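Local coordinates for protein putative DNA helicase (Lactobacillus plantarum, PDB 3DMN) that is of unknown function but is probably a DNA helicase, this fragment being its C-terminal domain, related to that of UvrD-like enzymes, at residues Thr8-Asp13 and Gly32-Val37; Asp62-Ile67 and Ala117-Asn122; Asn127-Asp132 and Leu156-Ala161. All blocks are in the same frame, centred on the assembly; numbering follows the deposited sequence.

Interaction 1: residues Thr8-Asp13 and Gly32-Val37; sequences TQQITD and GDLPNV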
ATOM      1  N   THR A   8       7.213  -0.468  12.775  1.00 30.63           N
ATOM      2  CA  THR A   8       8.062  -1.594  13.156  1.00 28.67           C
ATOM      3  C   THR A   8       9.416  -1.416  12.494  1.00 27.45           C
ATOM      4  O   THR A   8       9.536  -0.749  11.467  1.00 27.39           O
ATOM      5  CB  THR A   8       7.495  -2.916  12.629  1.00 28.34           C
ATOM      6  OG1 THR A   8       7.434  -2.866  11.205  1.00 28.77           O
ATOM      7  CG2 THR A   8       6.090  -3.220  13.256  1.00 28.61           C
ATOM      8  N   GLN A   9      10.432  -2.041  13.088  1.00 26.98           N
ATOM      9  CA  GLN A   9      11.745  -2.052  12.428  1.00 25.83           C
ATOM     10  C   GLN A   9      11.694  -2.571  10.986  1.00 26.06           C
ATOM     11  O   GLN A   9      12.439  -2.097  10.125  1.00 25.99           O
ATOM     12  CB  GLN A   9      12.686  -2.937  13.222  1.00 26.34           C
ATOM     13  CG  GLN A   9      14.080  -2.974  12.577  1.00 26.68           C
ATOM     14  CD  GLN A   9      15.097  -3.594  13.498  1.00 26.31           C
ATOM     15  OE1 GLN A   9      14.804  -4.548  14.234  1.00 27.31           O
ATOM     16  NE2 GLN A   9      16.308  -3.051  13.468  1.00 28.33           N
ATOM     17  N   GLN A  10      10.844  -3.559  10.737  1.00 26.07           N
ATOM     18  CA  GLN A  10      10.740  -4.171   9.403  1.00 26.63           C
ATOM     19  C   GLN A  10      10.291  -3.124   8.385  1.00 27.17           C
ATOM     20  O   GLN A  10      10.873  -3.006   7.298  1.00 28.40           O
ATOM     21  CB  GLN A  10       9.775  -5.361   9.450  1.00 28.52           C
ATOM     22  CG  GLN A  10      10.413  -6.610  10.091  1.00 29.61           C
ATOM     23  CD  GLN A  10      10.592  -6.541  11.580  1.00 32.71           C
ATOM     24  OE1 GLN A  10       9.959  -5.749  12.287  1.00 30.40           O
ATOM     25  NE2 GLN A  10      11.477  -7.381  12.069  1.00 35.11           N
ATOM     26  N   ILE A  11       9.241  -2.381   8.727  1.00 26.17           N
ATOM     27  CA  ILE A  11       8.726  -1.344   7.810  1.00 26.61           C
ATOM     28  C   ILE A  11       9.728  -0.194   7.678  1.00 26.84           C
ATOM     29  O   ILE A  11       9.969   0.283   6.575  1.00 27.77           O
ATOM     30  CB  ILE A  11       7.318  -0.874   8.296  1.00 27.26           C
ATOM     31  CG1 ILE A  11       6.350  -2.026   8.069  1.00 28.78           C
ATOM     32  CG2 ILE A  11       6.849   0.389   7.585  1.00 28.17           C
ATOM     33  CD1 ILE A  11       5.039  -1.822   8.716  1.00 30.15           C
ATOM     34  N   THR A  12      10.321   0.230   8.801  1.00 27.97           N
ATOM     35  CA  THR A  12      11.308   1.310   8.798  1.00 28.47           C
ATOM     36  C   THR A  12      12.494   0.983   7.883  1.00 28.17           C
ATOM     37  O   THR A  12      12.936   1.805   7.086  1.00 28.31           O
ATOM     38  CB  THR A  12      11.784   1.545  10.246  1.00 28.90           C
ATOM     39  OG1 THR A  12      10.665   2.031  11.010  1.00 33.88           O
ATOM     40  CG2 THR A  12      12.946   2.528  10.275  1.00 32.17           C
ATOM     41  N   ASP A  13      13.001  -0.235   8.014  1.00 26.82           N
ATOM     42  CA  ASP A  13      14.141  -0.644   7.228  1.00 26.86           C
ATOM     43  C   ASP A  13      13.849  -0.780   5.728  1.00 27.51           C
ATOM     44  O   ASP A  13      14.666  -0.387   4.905  1.00 28.39           O
ATOM     45  CB  ASP A  13      14.702  -1.961   7.752  1.00 25.89           C
ATOM     46  CG  ASP A  13      15.521  -1.780   8.993  1.00 27.70           C
ATOM     47  OD1 ASP A  13      15.763  -0.626   9.455  1.00 27.09           O
ATOM     48  OD2 ASP A  13      15.945  -2.823   9.567  1.00 28.54           O
ATOM     49  N   GLY A  32       7.579  -6.576  13.623  1.00 33.71           N
ATOM     50  CA  GLY A  32       6.437  -7.079  12.890  1.00 33.83           C
ATOM     51  C   GLY A  32       6.848  -7.881  11.665  1.00 34.41           C
ATOM     52  O   GLY A  32       8.037  -8.213  11.494  1.00 34.60           O
ATOM     53  N   ASP A  33       5.866  -8.192  10.823  1.00 33.50           N
ATOM     54  CA  ASP A  33       6.081  -8.992   9.613  1.00 34.03           C
ATOM     55  C   ASP A  33       6.919  -8.196   8.617  1.00 33.04           C
ATOM     56  O   ASP A  33       6.767  -6.967   8.495  1.00 32.12           O
ATOM     57  CB  ASP A  33       4.743  -9.277   8.906  1.00 35.14           C
ATOM     58  CG  ASP A  33       3.872 -10.262   9.639  1.00 40.01           C
ATOM     59  OD1 ASP A  33       4.372 -11.042  10.477  1.00 41.81           O
ATOM     60  OD2 ASP A  33       2.664 -10.259   9.333  1.00 45.63           O
ATOM     61  N   LEU A  34       7.748  -8.896   7.846  1.00 32.93           N
ATOM     62  CA  LEU A  34       8.372  -8.230   6.690  1.00 31.92           C
ATOM     63  C   LEU A  34       7.277  -7.729   5.744  1.00 31.89           C
ATOM     64  O   LEU A  34       6.279  -8.436   5.538  1.00 30.87           O
ATOM     65  CB  LEU A  34       9.255  -9.189   5.899  1.00 33.15           C
ATOM     66  CG  LEU A  34      10.538  -9.651   6.583  1.00 35.07           C
ATOM     67  CD1 LEU A  34      11.219 -10.732   5.728  1.00 36.02           C
ATOM     68  CD2 LEU A  34      11.466  -8.490   6.869  1.00 38.24           C
ATOM     69  N   PRO A  35       7.453  -6.510   5.174  1.00 31.28           N
ATOM     70  CA  PRO A  35       6.504  -6.090   4.101  1.00 29.76           C
ATOM     71  C   PRO A  35       6.402  -7.152   3.032  1.00 30.65           C
ATOM     72  O   PRO A  35       7.384  -7.843   2.729  1.00 29.39           O
ATOM     73  CB  PRO A  35       7.136  -4.819   3.537  1.00 30.31           C
ATOM     74  CG  PRO A  35       7.915  -4.249   4.753  1.00 30.47           C
ATOM     75  CD  PRO A  35       8.472  -5.483   5.456  1.00 30.61           C
ATOM     76  N   ASN A  36       5.192  -7.352   2.534  1.00 29.90           N
ATOM     77  CA  ASN A  36       4.990  -8.340   1.458  1.00 29.42           C
ATOM     78  C   ASN A  36       4.674  -7.652   0.159  1.00 30.11           C
ATOM     79  O   ASN A  36       3.764  -6.832   0.092  1.00 30.01           O
ATOM     80  CB  ASN A  36       3.977  -9.451   1.816  1.00 30.51           C
ATOM     81  CG  ASN A  36       2.551  -8.963   1.972  1.00 31.39           C
ATOM     82  OD1 ASN A  36       1.625  -9.530   1.351  1.00 37.37           O
ATOM     83  ND2 ASN A  36       2.343  -7.967   2.810  1.00 27.08           N
ATOM     84  N   VAL A  37       5.453  -7.999  -0.863  1.00 29.75           N
ATOM     85  CA  VAL A  37       5.268  -7.441  -2.202  1.00 29.27           C
ATOM     86  C   VAL A  37       4.683  -8.546  -3.085  1.00 29.72           C
ATOM     87  O   VAL A  37       5.161  -9.699  -3.072  1.00 29.41           O
ATOM     88  CB  VAL A  37       6.637  -6.974  -2.767  1.00 29.79           C
ATOM     89  CG1 VAL A  37       6.501  -6.491  -4.222  1.00 31.11           C
ATOM     90  CG2 VAL A  37       7.200  -5.857  -1.860  1.00 30.87           C
TER
HETATM   91  O   HOH W   1       5.996  -4.986  10.250  1.00 19.20           O
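Gln10 reaches back from the first turn of helix 9-16 and takes the backbone N-H of Gly32 with its side-chain oxygen. The bond from Gly32 N to Gln10 OE1 is 2.9 Å long and nearly straight. The donor does not lie on a lone pair; it sits above the amide plane, 59° out of it. The chain of Gln10 gets there by a bend: CG is anti to the carbonyl carbon and chi2 is 73°, which folds the amide back over Gly32. The other end of the amide is held too, since Gln10 NE2 is hydrogen-bonded to Gln31 OE1. That second bond helps fix which way the amide is turned. Gln10 CB rests 3.5 Å from Asp33 O, and Gln10 CG meets Leu34 CD2 at 3.9 Å, the two side chains crossing at about a right angle.

Thr8 is the N-cap of the helix. Its OG1 lies between the backbone N and the carbonyl carbon (chi1 61°) and accepts from Ile11 N at 3.1 Å. Thr8 OG1 also donates to a water at 2.7 Å, and that water donates to Asp33 O. The helix start is thus tied to the coil that leads into strand 36-40 of the parallel sheet. Thr8 CG2 packs 3.7 Å from Gly32 N. Further along the chain, Pro35 CD lies 3.9 Å from Gln10 O, and Pro35 CG faces Ile11 CG1. Ile11 and Pro35 both also rest on Leu148 of strand 147-153.

Interaction 2: residues Asp62-Ile67 and Ala117-Asn122; sequences DTTAII and AVIVWN. With FMT (formic acid), chain P; ACT (acetate ion), chain K; ACT (acetate ion), chain L.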
ATOM      1  N   ASP A  62      -6.322  -6.449  12.029  1.00 36.66           N
ATOM      2  CA  ASP A  62      -5.730  -5.189  11.579  1.00 37.27           C
ATOM      3  C   ASP A  62      -6.822  -4.275  11.074  1.00 37.10           C
ATOM      4  O   ASP A  62      -7.901  -4.745  10.669  1.00 37.72           O
ATOM      5  CB  ASP A  62      -4.767  -5.417  10.408  1.00 37.09           C
ATOM      6  CG  ASP A  62      -3.566  -6.242  10.789  1.00 40.27           C
ATOM      7  OD1 ASP A  62      -3.230  -6.303  12.006  1.00 41.38           O
ATOM      8  OD2 ASP A  62      -2.983  -6.832   9.849  1.00 41.17           O
ATOM      9  N   THR A  63      -6.530  -2.977  11.089  1.00 36.34           N
ATOM     10  CA  THR A  63      -7.330  -2.001  10.369  1.00 36.30           C
ATOM     11  C   THR A  63      -6.475  -1.525   9.199  1.00 34.94           C
ATOM     12  O   THR A  63      -5.395  -0.965   9.414  1.00 33.31           O
ATOM     13  CB  THR A  63      -7.642  -0.806  11.238  1.00 37.09           C
ATOM     14  OG1 THR A  63      -8.379  -1.242  12.396  1.00 39.88           O
ATOM     15  CG2 THR A  63      -8.476   0.208  10.449  1.00 37.84           C
ATOM     16  N   THR A  64      -6.972  -1.775   7.991  1.00 34.99           N
ATOM     17  CA  THR A  64      -6.243  -1.505   6.760  1.00 34.95           C
ATOM     18  C   THR A  64      -6.711  -0.264   5.978  1.00 35.03           C
ATOM     19  O   THR A  64      -7.936  -0.072   5.800  1.00 37.22           O
ATOM     20  CB  THR A  64      -6.312  -2.748   5.837  1.00 35.38           C
ATOM     21  OG1 THR A  64      -5.935  -3.937   6.587  1.00 35.96           O
ATOM     22  CG2 THR A  64      -5.439  -2.539   4.621  1.00 35.82           C
ATOM     23  N   ALA A  65      -5.759   0.552   5.503  1.00 31.08           N
ATOM     24  CA  ALA A  65      -6.023   1.562   4.452  1.00 30.74           C
ATOM     25  C   ALA A  65      -5.337   1.171   3.169  1.00 30.11           C
ATOM     26  O   ALA A  65      -4.208   0.689   3.203  1.00 29.59           O
ATOM     27  CB  ALA A  65      -5.555   2.914   4.864  1.00 31.71           C
ATOM     28  N   ILE A  66      -6.015   1.349   2.041  1.00 28.15           N
ATOM     29  CA  ILE A  66      -5.383   1.153   0.748  1.00 28.59           C
ATOM     30  C   ILE A  66      -5.033   2.528   0.199  1.00 29.00           C
ATOM     31  O   ILE A  66      -5.910   3.414   0.136  1.00 30.18           O
ATOM     32  CB  ILE A  66      -6.347   0.527  -0.236  1.00 29.08           C
ATOM     33  CG1 ILE A  66      -6.874  -0.790   0.346  1.00 28.82           C
ATOM     34  CG2 ILE A  66      -5.635   0.374  -1.589  1.00 30.11           C
ATOM     35  CD1 ILE A  66      -8.017  -1.415  -0.523  1.00 29.84           C
ATOM     36  N   ILE A  67      -3.748   2.738  -0.089  1.00 26.98           N
ATOM     37  CA  ILE A  67      -3.305   4.051  -0.633  1.00 28.66           C
ATOM     38  C   ILE A  67      -2.977   3.928  -2.111  1.00 29.81           C
ATOM     39  O   ILE A  67      -2.095   3.123  -2.490  1.00 29.66           O
ATOM     40  CB  ILE A  67      -2.075   4.610   0.129  1.00 28.87           C
ATOM     41  CG1 ILE A  67      -2.391   4.616   1.627  1.00 29.34           C
ATOM     42  CG2 ILE A  67      -1.733   6.007  -0.403  1.00 28.41           C
ATOM     43  CD1 ILE A  67      -1.261   5.140   2.567  1.00 30.51           C
ATOM     44  N   ALA A 117      -2.357  -1.042   9.109  1.00 28.84           N
ATOM     45  CA  ALA A 117      -1.927  -1.786   7.918  1.00 27.87           C
ATOM     46  C   ALA A 117      -2.201  -0.919   6.695  1.00 28.35           C
ATOM     47  O   ALA A 117      -3.220  -0.203   6.619  1.00 28.17           O
ATOM     48  CB  ALA A 117      -2.705  -3.073   7.815  1.00 28.40           C
ATOM     49  N   VAL A 118      -1.285  -0.990   5.740  1.00 28.36           N
ATOM     50  CA  VAL A 118      -1.458  -0.272   4.484  1.00 27.52           C
ATOM     51  C   VAL A 118      -1.296  -1.279   3.363  1.00 28.77           C
ATOM     52  O   VAL A 118      -0.393  -2.110   3.396  1.00 28.95           O
ATOM     53  CB  VAL A 118      -0.375   0.851   4.316  1.00 28.89           C
ATOM     54  CG1 VAL A 118      -0.382   1.409   2.876  1.00 30.19           C
ATOM     55  CG2 VAL A 118      -0.654   1.993   5.338  1.00 29.50           C
ATOM     56  N   ILE A 119      -2.154  -1.145   2.364  1.00 27.26           N
ATOM     57  CA  ILE A 119      -1.910  -1.829   1.071  1.00 27.65           C
ATOM     58  C   ILE A 119      -1.624  -0.748   0.035  1.00 27.78           C
ATOM     59  O   ILE A 119      -2.477   0.114  -0.179  1.00 28.53           O
ATOM     60  CB  ILE A 119      -3.122  -2.640   0.656  1.00 27.34           C
ATOM     61  CG1 ILE A 119      -3.409  -3.748   1.678  1.00 29.20           C
ATOM     62  CG2 ILE A 119      -2.954  -3.235  -0.797  1.00 28.61           C
ATOM     63  CD1 ILE A 119      -4.828  -4.422   1.485  1.00 28.93           C
ATOM     64  N   VAL A 120      -0.412  -0.736  -0.537  1.00 27.27           N
ATOM     65  CA  VAL A 120      -0.067   0.224  -1.579  1.00 26.74           C
ATOM     66  C   VAL A 120      -0.590  -0.308  -2.898  1.00 27.37           C
ATOM     67  O   VAL A 120      -0.150  -1.344  -3.392  1.00 28.83           O
ATOM     68  CB  VAL A 120       1.472   0.450  -1.667  1.00 27.80           C
ATOM     69  CG1 VAL A 120       1.781   1.503  -2.691  1.00 26.73           C
ATOM     70  CG2 VAL A 120       1.994   0.858  -0.293  1.00 29.25           C
ATOM     71  N   TRP A 121      -1.507   0.451  -3.506  1.00 26.99           N
ATOM     72  CA  TRP A 121      -2.115  -0.031  -4.750  1.00 27.72           C
ATOM     73  C   TRP A 121      -1.279   0.343  -5.975  1.00 28.96           C
ATOM     74  O   TRP A 121      -1.046   1.536  -6.310  1.00 28.42           O
ATOM     75  CB  TRP A 121      -3.573   0.488  -4.908  1.00 28.13           C
ATOM     76  CG  TRP A 121      -4.121   0.200  -6.250  1.00 27.78           C
ATOM     77  CD1 TRP A 121      -4.485   1.124  -7.217  1.00 30.05           C
ATOM     78  CD2 TRP A 121      -4.310  -1.092  -6.836  1.00 29.07           C
ATOM     79  NE1 TRP A 121      -4.937   0.470  -8.361  1.00 28.63           N
ATOM     80  CE2 TRP A 121      -4.815  -0.890  -8.156  1.00 27.59           C
ATOM     81  CE3 TRP A 121      -4.136  -2.406  -6.371  1.00 30.22           C
ATOM     82  CZ2 TRP A 121      -5.139  -1.956  -8.992  1.00 28.61           C
ATOM     83  CZ3 TRP A 121      -4.435  -3.480  -7.237  1.00 27.83           C
ATOM     84  CH2 TRP A 121      -4.924  -3.228  -8.522  1.00 27.84           C
ATOM     85  N   ASN A 122      -0.842  -0.709  -6.658  1.00 28.25           N
ATOM     86  CA  ASN A 122      -0.198  -0.583  -7.974  1.00 27.68           C
ATOM     87  C   ASN A 122       1.133   0.161  -7.923  1.00 27.35           C
ATOM     88  O   ASN A 122       1.350   1.159  -8.636  1.00 28.34           O
ATOM     89  CB  ASN A 122      -1.116  -0.042  -9.057  1.00 27.53           C
ATOM     90  CG  ASN A 122      -0.784  -0.674 -10.412  1.00 28.17           C
ATOM     91  OD1 ASN A 122       0.163  -1.452 -10.471  1.00 29.64           O
ATOM     92  ND2 ASN A 122      -1.506  -0.311 -11.487  1.00 32.02           N
TER
HETATM   93  C   FMT P 771     -10.043  -2.857   7.390  1.00 44.59           C
HETATM   94  O1  FMT P 771      -9.762  -2.029   8.253  1.00 44.08           O
HETATM   95  O2  FMT P 771     -10.341  -2.578   6.226  1.00 44.51           O
HETATM   96  C   ACT K  10      -4.605   1.556 -11.410  1.00 27.22           C
HETATM   97  O   ACT K  10      -5.740   1.745 -10.796  1.00 28.18           O
HETATM   98  OXT ACT K  10      -3.503   1.984 -10.930  1.00 24.55           O
HETATM   99  CH3 ACT K  10      -4.530   0.817 -12.702  1.00 29.07           C
HETATM  100  C   ACT L  11      -2.434  -1.687 -14.687  1.00 30.41           C
HETATM  101  O   ACT L  11      -3.487  -1.508 -14.021  1.00 31.28           O
HETATM  102  OXT ACT L  11      -1.330  -1.354 -14.198  1.00 27.43           O
HETATM  103  CH3 ACT L  11      -2.500  -2.301 -16.054  1.00 30.00           C
HETATM  104  O   HOH W   2      -0.054   3.576  -4.802  1.00 19.62           O
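Two parallel strands at the heart of the sheet of this P-loop NTPase-clan domain are joined here, with Ala65 bridged to Val118 and Ile66 to Ile119. The segments 64-67 and 118-121 run at 17° to each other. Five backbone bonds make the ladder. The amides of Ala117, Ile119 and Trp121 give to the carbonyls of Thr63, Ala65 and Ile67, while Ala65 N and Ile67 N give to Ala117 O and Ile119 O. Trp121 N to Ile67 O, at 2.9 Å, is the straightest of them. A water donates to both Ile67 O and Trp121 O at the end of the ladder.

Thr64, Ile66, Ala117 and Ile119 point to one face. Thr64 has chi1 -50°, which puts OG1 beside the backbone N and leaves CG2 on the carbonyl side, 3.7 Å from Ile119 CD1. Its OG1 is hydrogen-bonded to Asn57. Ile66 and Trp121 lie side by side, with Ile66 CG2 3.9 Å from Trp121 CB. The indole reaches beyond the ladder, and Trp121 NE1 donates in the ring plane, at 2.9 Å, to O of one acetate ion (chain K), probably from the crystallisation liquor. On the other face, the Ile67 and Val118 side chains cross at a slant, CD1 of Ile67 3.8 Å from CG1 of Val118.

Strand 102-106 pairs with strand 64-68 on its other edge, and strand 147-153 does the same for 118-121. Helix 43-59 packs on the Ile66 and Trp121 face through Val50.

Interaction 3: residues Asn127-Asp132 and Leu156-Ala161; sequences NYQRED and LSPLLA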
ATOM      1  N   ASN A 127       3.611   3.505 -12.701  1.00 30.09           N
ATOM      2  CA  ASN A 127       3.207   4.475 -11.684  1.00 29.75           C
ATOM      3  C   ASN A 127       4.379   5.080 -10.918  1.00 30.22           C
ATOM      4  O   ASN A 127       4.261   6.223 -10.375  1.00 31.63           O
ATOM      5  CB  ASN A 127       2.231   3.823 -10.680  1.00 28.44           C
ATOM      6  CG  ASN A 127       0.811   3.766 -11.223  1.00 32.49           C
ATOM      7  OD1 ASN A 127       0.079   2.788 -10.981  1.00 40.71           O
ATOM      8  ND2 ASN A 127       0.403   4.821 -11.897  1.00 28.89           N
ATOM      9  N   TYR A 128       5.475   4.317 -10.793  1.00 30.27           N
ATOM     10  CA  TYR A 128       6.590   4.784  -9.997  1.00 30.46           C
ATOM     11  C   TYR A 128       7.867   4.502 -10.756  1.00 31.11           C
ATOM     12  O   TYR A 128       8.606   3.588 -10.409  1.00 30.85           O
ATOM     13  CB  TYR A 128       6.573   4.088  -8.620  1.00 31.39           C
ATOM     14  CG  TYR A 128       5.363   4.454  -7.799  1.00 31.77           C
ATOM     15  CD1 TYR A 128       5.341   5.628  -7.010  1.00 29.39           C
ATOM     16  CD2 TYR A 128       4.236   3.630  -7.773  1.00 30.74           C
ATOM     17  CE1 TYR A 128       4.220   5.968  -6.263  1.00 30.63           C
ATOM     18  CE2 TYR A 128       3.074   3.971  -7.007  1.00 31.04           C
ATOM     19  CZ  TYR A 128       3.089   5.138  -6.248  1.00 30.95           C
ATOM     20  OH  TYR A 128       1.962   5.466  -5.494  1.00 32.09           O
ATOM     21  N   GLN A 129       8.131   5.338 -11.776  1.00 31.62           N
ATOM     22  CA  GLN A 129       9.204   5.131 -12.701  1.00 33.63           C
ATOM     23  C   GLN A 129      10.352   6.111 -12.440  1.00 32.29           C
ATOM     24  O   GLN A 129      11.517   5.793 -12.658  1.00 32.43           O
ATOM     25  CB  GLN A 129       8.658   5.393 -14.128  1.00 35.02           C
ATOM     26  CG  GLN A 129       9.687   5.505 -15.209  1.00 41.13           C
ATOM     27  CD  GLN A 129      10.067   4.153 -15.743  1.00 48.48           C
ATOM     28  OE1 GLN A 129       9.281   3.513 -16.456  1.00 50.81           O
ATOM     29  NE2 GLN A 129      11.265   3.703 -15.415  1.00 50.85           N
ATOM     30  N   ARG A 130      10.021   7.298 -11.940  1.00 30.50           N
ATOM     31  CA  ARG A 130      10.994   8.383 -11.925  1.00 30.88           C
ATOM     32  C   ARG A 130      11.699   8.481 -10.599  1.00 29.03           C
ATOM     33  O   ARG A 130      11.095   8.261  -9.549  1.00 29.11           O
ATOM     34  CB  ARG A 130      10.305   9.732 -12.217  1.00 30.43           C
ATOM     35  CG  ARG A 130       9.604   9.736 -13.543  1.00 31.17           C
ATOM     36  CD  ARG A 130       9.157  11.160 -13.894  1.00 29.95           C
ATOM     37  NE  ARG A 130      10.270  12.080 -14.075  1.00 31.37           N
ATOM     38  CZ  ARG A 130      11.018  12.179 -15.164  1.00 32.44           C
ATOM     39  NH1 ARG A 130      10.785  11.382 -16.226  1.00 32.97           N
ATOM     40  NH2 ARG A 130      11.992  13.082 -15.205  1.00 32.91           N
ATOM     41  N   GLU A 131      12.980   8.872 -10.643  1.00 28.84           N
ATOM     42  CA  GLU A 131      13.717   9.121  -9.418  1.00 28.48           C
ATOM     43  C   GLU A 131      13.007  10.123  -8.530  1.00 28.38           C
ATOM     44  O   GLU A 131      13.045  10.003  -7.294  1.00 28.12           O
ATOM     45  CB  GLU A 131      15.126   9.603  -9.686  1.00 30.46           C
ATOM     46  CG  GLU A 131      15.979   8.491 -10.286  1.00 32.46           C
ATOM     47  CD  GLU A 131      16.258   7.364  -9.287  1.00 34.22           C
ATOM     48  OE1 GLU A 131      16.826   7.634  -8.213  1.00 34.57           O
ATOM     49  OE2 GLU A 131      15.876   6.225  -9.597  1.00 38.12           O
ATOM     50  N   ASP A 132      12.355  11.084  -9.159  1.00 27.49           N
ATOM     51  CA  ASP A 132      11.664  12.106  -8.376  1.00 27.32           C
ATOM     52  C   ASP A 132      10.472  11.562  -7.617  1.00 27.67           C
ATOM     53  O   ASP A 132       9.956  12.275  -6.736  1.00 28.64           O
ATOM     54  CB  ASP A 132      11.230  13.276  -9.283  1.00 26.75           C
ATOM     55  CG  ASP A 132      10.842  14.498  -8.478  1.00 27.24           C
ATOM     56  OD1 ASP A 132      11.769  15.029  -7.828  1.00 27.96           O
ATOM     57  OD2 ASP A 132       9.654  14.921  -8.530  1.00 27.34           O
ATOM     58  N   LEU A 156       7.216  -4.773 -10.865  1.00 28.60           N
ATOM     59  CA  LEU A 156       7.460  -3.958  -9.674  1.00 29.01           C
ATOM     60  C   LEU A 156       8.153  -2.647 -10.053  1.00 29.11           C
ATOM     61  O   LEU A 156       9.003  -2.597 -10.943  1.00 30.21           O
ATOM     62  CB  LEU A 156       8.306  -4.755  -8.673  1.00 28.63           C
ATOM     63  CG  LEU A 156       8.442  -4.149  -7.275  1.00 29.53           C
ATOM     64  CD1 LEU A 156       7.098  -4.013  -6.540  1.00 29.39           C
ATOM     65  CD2 LEU A 156       9.439  -5.006  -6.469  1.00 30.45           C
ATOM     66  N   SER A 157       7.810  -1.574  -9.318  1.00 29.06           N
ATOM     67  CA  SER A 157       8.486  -0.295  -9.539  1.00 29.30           C
ATOM     68  C   SER A 157      10.017  -0.496  -9.557  1.00 27.87           C
ATOM     69  O   SER A 157      10.574  -1.105  -8.624  1.00 29.69           O
ATOM     70  CB  SER A 157       8.147   0.659  -8.389  1.00 28.77           C
ATOM     71  OG  SER A 157       9.052   1.768  -8.492  1.00 30.08           O
ATOM     72  N   PRO A 158      10.703   0.103 -10.529  1.00 29.52           N
ATOM     73  CA  PRO A 158      12.175   0.024 -10.545  1.00 29.78           C
ATOM     74  C   PRO A 158      12.792   0.760  -9.356  1.00 30.01           C
ATOM     75  O   PRO A 158      13.956   0.512  -9.011  1.00 30.42           O
ATOM     76  CB  PRO A 158      12.549   0.735 -11.845  1.00 31.64           C
ATOM     77  CG  PRO A 158      11.384   1.690 -12.123  1.00 31.24           C
ATOM     78  CD  PRO A 158      10.195   0.830 -11.714  1.00 28.97           C
ATOM     79  N   LEU A 159      12.019   1.650  -8.752  1.00 28.10           N
ATOM     80  CA  LEU A 159      12.542   2.386  -7.590  1.00 27.17           C
ATOM     81  C   LEU A 159      12.818   1.408  -6.430  1.00 28.07           C
ATOM     82  O   LEU A 159      13.525   1.757  -5.491  1.00 28.47           O
ATOM     83  CB  LEU A 159      11.579   3.505  -7.166  1.00 28.70           C
ATOM     84  CG  LEU A 159      11.220   4.467  -8.314  1.00 27.54           C
ATOM     85  CD1 LEU A 159      10.268   5.534  -7.748  1.00 28.76           C
ATOM     86  CD2 LEU A 159      12.512   5.097  -8.923  1.00 29.15           C
ATOM     87  N   LEU A 160      12.154   0.242  -6.482  1.00 27.99           N
ATOM     88  CA  LEU A 160      12.312  -0.749  -5.413  1.00 28.46           C
ATOM     89  C   LEU A 160      13.459  -1.704  -5.670  1.00 29.01           C
ATOM     90  O   LEU A 160      13.807  -2.503  -4.784  1.00 29.27           O
ATOM     91  CB  LEU A 160      10.997  -1.493  -5.129  1.00 27.82           C
ATOM     92  CG  LEU A 160       9.853  -0.562  -4.646  1.00 28.15           C
ATOM     93  CD1 LEU A 160       8.552  -1.373  -4.561  1.00 29.93           C
ATOM     94  CD2 LEU A 160      10.195   0.060  -3.295  1.00 28.61           C
ATOM     95  N   ALA A 161      14.102  -1.590  -6.845  1.00 28.42           N
ATOM     96  CA  ALA A 161      15.173  -2.548  -7.202  1.00 28.64           C
ATOM     97  C   ALA A 161      16.330  -2.457  -6.194  1.00 28.77           C
ATOM     98  O   ALA A 161      16.967  -3.452  -5.884  1.00 30.01           O
ATOM     99  CB  ALA A 161      15.675  -2.299  -8.630  1.00 30.35           C
TER
HETATM  100  O   HOH W   3      15.495   2.989 -10.683  1.00 43.90           O
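The hydroxyl of Ser157 both donates to Tyr128 O across the contact and accepts from Leu159 N within its own turn. Ser157 OG lies 2.7 Å from Tyr128 O, in the carbonyl plane and on a lone pair. Leu159 N to Ser157 OG is 3.0 Å, an ST turn at the start of the 3-10 segment 158-160. Chi1 of 167° sets Ser157 OG anti to the backbone N, 3.4 Å from Tyr128 CB.

The rest is van der Waals contact, much of it carbon against carbonyl oxygen. Pro158 CD lies 3.4 Å from Tyr128 O. Leu159 has CG 3.5 Å from Tyr128 O and CD1 3.4 Å from Arg130 O. The Leu159 and Glu131 side chains run past each other in opposite directions, with Leu159 CD2 3.6 Å from Glu131 OE2. The ring of Tyr128 turns away to pack on helix 134-141.

With an alanine in place of Ser157, Tyr128 O is likely to lose its donor and Leu159 N its side-chain acceptor, and the turn could drift from the loop. Ser157 OG makes the one direct hydrogen bond between the segments; Arg134, which pairs with Glu131 and donates to Leu159 O, adds a second polar tie. One hydroxyl thus satisfies both a carbonyl and a turn amide.

From the N terminus, interaction 1 comes first. It closes a loop of 18 residues, partly unmodelled, between helix 9-16 and the entry to strand 36-40. Interaction 2 opens later, at 62-67, and closes about fifty residues on, after two further strands of the same sheet have been made. Interaction 3 then spans helix 134-141 and strand 147-153, joining the loops that follow strands 118-121 and 147-153. The three run in series; none nests in or crosses another. Interactions 1 and 2 reach the same sheet without touching. Interaction 3 touches both: Leu156 packs on Val37, and Tyr128 lies against Asn122, just past the end of strand 118-121.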